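Local coordinates for macrophage receptor MARCO (Mus musculus, PDB 2OYA), which is a scavenger receptor of macrophages whose cysteine-rich domain probably recognises ligands through a basic and an acidic surface cluster, at residues L46-G58 and C91-S102. Sequence-based numbering, arbitrary orientation.
Sequences LGYSRGRALSSYG and CVHNEDAGVECS. With SO4 (sulfate ion), chain D.
Arg-52 and Glu-100 face each other as a hydrogen-bonded pair where strand 51-54 runs antiparallel to strand 98-101. Their backbones exchange two hydrogen bonds, and their side chains lie side by side on the same face of the sheet. Along Arg-52, CB sits 4.0 Å from Glu-100 O. With CG anti to the carbonyl carbon of Arg-52 (chi1 -70°), the chain runs alongside Glu-100, and Arg-52 CD passes 3.6 Å from Glu-100 OE2. The bend at chi3 turns the guanidinium back to the same oxygen. Arg-52 NH2 ends the chain in a salt bridge, 3.1 Å from Glu-100 OE2. The carboxylate lies at the edge of the guanidinium, but the arginine meets OE2 from above the carboxylate plane. Only one bond is made, since Glu-100 OE1 stays 3.7 Å from Arg-52 NH2; the guanidinium and carboxylate planes are 57° apart. A water also donates to Glu-100 OE2 and accepts from Arg-50 NH2, tying in a second arginine.

Leu-54 and Gly-98 form the next hydrogen-bonded pair. CD1 of Leu-54 reaches 3.5 Å from Val-99 O. At the other end the pairing widens into a classic beta bulge, with Ser-49 and Arg-50 set opposite the single residue Ser-102. Ser-102 O accepts from Arg-50 N and, weakly, from Ser-49 N. Nearby, Cys-101 CB makes a CH-pi contact over one face of the Tyr-48 ring, 3.7 Å from its centroid. The Tyr-48 hydroxyl is hydrogen-bonded to Asn-14 ND2. Past the strands, Gly-58 N is hydrogen-bonded to Asp-96 O at 2.9 Å.

Strand 98-101 is the middle of a three-stranded antiparallel sheet, with 51-54 on one side and 14-15 on the other. Helix 36-45 packs against Val-99 through Phe-42 and Cys-43, and the Cys-43 to Cys-101 disulfide joins this helix to the C-terminal strand of the SRCR domain.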
# COMPACT_ATOMS: atom_id res chain seq x y z
N LEU A 46 0.78 7.03 5.61
CA LEU A 46 0.88 8.32 4.93
C LEU A 46 0.10 9.43 5.64
O LEU A 46 0.04 10.58 5.15
CB LEU A 46 0.44 8.17 3.46
CG LEU A 46 1.32 7.30 2.56
CD1 LEU A 46 0.60 7.06 1.23
CD2 LEU A 46 2.67 7.96 2.34
N GLY A 47 -0.48 9.11 6.79
CA GLY A 47 -1.19 10.09 7.61
C GLY A 47 -2.70 10.20 7.36
O GLY A 47 -3.36 11.05 7.95
N TYR A 48 -3.25 9.33 6.52
CA TYR A 48 -4.69 9.28 6.25
C TYR A 48 -5.38 8.46 7.33
O TYR A 48 -4.74 7.71 8.05
CB TYR A 48 -4.97 8.70 4.85
CG TYR A 48 -4.40 9.54 3.74
CD1 TYR A 48 -3.16 9.24 3.19
CD2 TYR A 48 -5.11 10.64 3.24
CE1 TYR A 48 -2.62 10.04 2.17
CE2 TYR A 48 -4.59 11.41 2.21
CZ TYR A 48 -3.35 11.12 1.68
OH TYR A 48 -2.87 11.93 0.68
N SER A 49 -6.70 8.59 7.44
CA SER A 49 -7.40 7.82 8.45
C SER A 49 -8.13 6.58 7.95
O SER A 49 -8.51 5.72 8.75
CB SER A 49 -8.36 8.70 9.23
OG SER A 49 -9.46 9.09 8.45
N ARG A 50 -8.35 6.48 6.64
CA ARG A 50 -8.99 5.30 6.09
C ARG A 50 -8.38 4.97 4.74
O ARG A 50 -7.94 5.86 4.02
CB ARG A 50 -10.51 5.50 5.95
CG ARG A 50 -11.25 4.21 5.62
CD ARG A 50 -12.71 4.46 5.33
NE ARG A 50 -12.92 5.09 4.02
CZ ARG A 50 -14.09 5.59 3.65
NH1 ARG A 50 -15.10 5.53 4.49
NH2 ARG A 50 -14.26 6.14 2.44
N GLY A 51 -8.36 3.68 4.42
CA GLY A 51 -7.97 3.22 3.09
C GLY A 51 -9.04 2.26 2.59
O GLY A 51 -9.60 1.47 3.36
N ARG A 52 -9.32 2.33 1.30
CA ARG A 52 -10.11 1.30 0.63
C ARG A 52 -9.22 0.56 -0.35
O ARG A 52 -8.44 1.17 -1.08
CB ARG A 52 -11.30 1.91 -0.10
CG ARG A 52 -12.38 2.44 0.88
CD ARG A 52 -13.50 3.12 0.14
NE ARG A 52 -14.08 2.18 -0.82
CZ ARG A 52 -13.99 2.29 -2.14
NH1 ARG A 52 -14.54 1.37 -2.91
NH2 ARG A 52 -13.36 3.32 -2.70
N ALA A 53 -9.31 -0.77 -0.35
CA ALA A 53 -8.52 -1.60 -1.23
C ALA A 53 -9.05 -1.55 -2.66
O ALA A 53 -10.25 -1.71 -2.89
CB ALA A 53 -8.52 -3.05 -0.74
N LEU A 54 -8.14 -1.35 -3.59
CA LEU A 54 -8.46 -1.42 -5.02
C LEU A 54 -7.77 -2.64 -5.60
O LEU A 54 -6.53 -2.72 -5.65
CB LEU A 54 -8.05 -0.14 -5.76
CG LEU A 54 -8.52 1.19 -5.16
CD1 LEU A 54 -7.89 2.36 -5.95
CD2 LEU A 54 -10.03 1.29 -5.10
N SER A 55 -8.57 -3.59 -6.06
CA SER A 55 -8.02 -4.84 -6.58
C SER A 55 -7.51 -4.62 -8.00
O SER A 55 -8.09 -3.86 -8.77
CB SER A 55 -9.10 -5.93 -6.55
OG SER A 55 -8.64 -7.14 -7.13
N SER A 56 -6.38 -5.25 -8.33
CA SER A 56 -5.84 -5.23 -9.71
C SER A 56 -5.76 -3.83 -10.31
O SER A 56 -6.16 -3.58 -11.45
CB SER A 56 -6.62 -6.23 -10.58
OG SER A 56 -6.45 -7.56 -10.06
N TYR A 57 -5.24 -2.91 -9.50
CA TYR A 57 -5.02 -1.56 -9.99
C TYR A 57 -4.02 -1.63 -11.14
O TYR A 57 -4.17 -0.94 -12.17
CB TYR A 57 -4.47 -0.68 -8.86
CG TYR A 57 -4.48 0.76 -9.24
CD1 TYR A 57 -5.56 1.58 -8.90
CD2 TYR A 57 -3.42 1.32 -9.98
CE1 TYR A 57 -5.59 2.91 -9.26
CE2 TYR A 57 -3.45 2.66 -10.36
CZ TYR A 57 -4.52 3.45 -9.99
OH TYR A 57 -4.56 4.78 -10.34
N GLY A 58 -3.01 -2.47 -10.95
CA GLY A 58 -1.99 -2.75 -11.95
C GLY A 58 -0.99 -1.63 -12.18
O GLY A 58 -0.96 -0.59 -11.47
N CYS A 91 2.76 -13.71 -8.51
CA CYS A 91 1.95 -12.66 -9.12
C CYS A 91 2.64 -11.98 -10.30
O CYS A 91 3.87 -12.13 -10.50
CB CYS A 91 1.62 -11.58 -8.09
SG CYS A 91 0.68 -12.24 -6.70
N VAL A 92 1.85 -11.21 -11.04
CA VAL A 92 2.37 -10.32 -12.08
C VAL A 92 1.86 -8.91 -11.78
O VAL A 92 0.96 -8.75 -10.93
CB VAL A 92 1.95 -10.78 -13.50
CG1 VAL A 92 2.55 -12.14 -13.81
CG2 VAL A 92 0.44 -10.83 -13.63
N HIS A 93 2.41 -7.90 -12.46
CA HIS A 93 2.05 -6.52 -12.14
C HIS A 93 0.63 -6.12 -12.51
O HIS A 93 0.12 -5.15 -11.97
CB HIS A 93 3.06 -5.51 -12.69
CG HIS A 93 4.36 -5.50 -11.95
ND1 HIS A 93 4.51 -4.88 -10.72
CD2 HIS A 93 5.56 -6.05 -12.24
CE1 HIS A 93 5.75 -5.03 -10.30
NE2 HIS A 93 6.41 -5.75 -11.20
N ASN A 94 -0.04 -6.89 -13.37
CA ASN A 94 -1.49 -6.67 -13.58
C ASN A 94 -2.31 -6.83 -12.28
O ASN A 94 -3.43 -6.32 -12.18
CB ASN A 94 -2.03 -7.62 -14.66
CG ASN A 94 -1.90 -7.04 -16.08
OD1 ASN A 94 -1.78 -5.83 -16.26
ND2 ASN A 94 -1.90 -7.92 -17.07
N GLU A 95 -1.75 -7.53 -11.29
CA GLU A 95 -2.42 -7.81 -10.02
C GLU A 95 -1.99 -6.81 -8.94
O GLU A 95 -2.35 -7.01 -7.77
CB GLU A 95 -2.09 -9.23 -9.55
CG GLU A 95 -2.43 -10.32 -10.58
CD GLU A 95 -2.01 -11.69 -10.15
OE1 GLU A 95 -0.84 -12.04 -10.37
OE2 GLU A 95 -2.86 -12.43 -9.59
N ASP A 96 -1.23 -5.78 -9.31
CA ASP A 96 -0.74 -4.81 -8.32
C ASP A 96 -1.91 -4.14 -7.62
O ASP A 96 -2.83 -3.64 -8.27
CB ASP A 96 0.16 -3.71 -8.91
CG ASP A 96 1.55 -4.21 -9.31
OD1 ASP A 96 2.00 -5.27 -8.83
OD2 ASP A 96 2.20 -3.50 -10.11
N ALA A 97 -1.85 -4.16 -6.29
CA ALA A 97 -2.89 -3.61 -5.44
C ALA A 97 -2.85 -2.08 -5.46
O ALA A 97 -1.78 -1.47 -5.54
CB ALA A 97 -2.71 -4.12 -4.01
N GLY A 98 -4.03 -1.47 -5.37
CA GLY A 98 -4.12 -0.03 -5.19
C GLY A 98 -4.89 0.34 -3.92
O GLY A 98 -5.41 -0.52 -3.21
N VAL A 99 -4.94 1.64 -3.66
CA VAL A 99 -5.62 2.17 -2.49
C VAL A 99 -6.34 3.45 -2.87
O VAL A 99 -5.89 4.18 -3.77
CB VAL A 99 -4.63 2.49 -1.32
CG1 VAL A 99 -3.99 1.21 -0.79
CG2 VAL A 99 -3.56 3.52 -1.73
N GLU A 100 -7.45 3.72 -2.19
CA GLU A 100 -8.05 5.05 -2.13
C GLU A 100 -7.93 5.47 -0.66
O GLU A 100 -8.63 4.93 0.21
CB GLU A 100 -9.53 5.01 -2.55
CG GLU A 100 -10.18 6.42 -2.57
CD GLU A 100 -11.70 6.37 -2.70
OE1 GLU A 100 -12.21 6.66 -3.79
OE2 GLU A 100 -12.37 6.03 -1.70
N CYS A 101 -7.00 6.38 -0.37
CA CYS A 101 -6.81 6.89 0.98
C CYS A 101 -7.61 8.15 1.17
O CYS A 101 -7.70 8.96 0.25
CB CYS A 101 -5.33 7.23 1.24
SG CYS A 101 -4.16 5.88 1.00
N SER A 102 -8.15 8.34 2.37
CA SER A 102 -8.88 9.57 2.70
C SER A 102 -8.78 9.84 4.19
O SER A 102 -8.37 8.97 4.95
CB SER A 102 -10.34 9.46 2.26
OG SER A 102 -11.01 8.47 3.01
OXT SER A 102 -9.09 10.95 4.66
S SO4 D . 4.54 -7.68 -15.64
O1 SO4 D . 5.74 -6.84 -15.69
O2 SO4 D . 3.37 -6.82 -15.86
O3 SO4 D . 4.59 -8.65 -16.73
O4 SO4 D . 4.42 -8.45 -14.40
O HOH W 1 -9.08 11.43 7.34
O HOH W 2 -10.85 5.96 1.68
O HOH W 3 -12.79 7.74 0.43
O HOH W 4 -4.71 -4.57 -13.75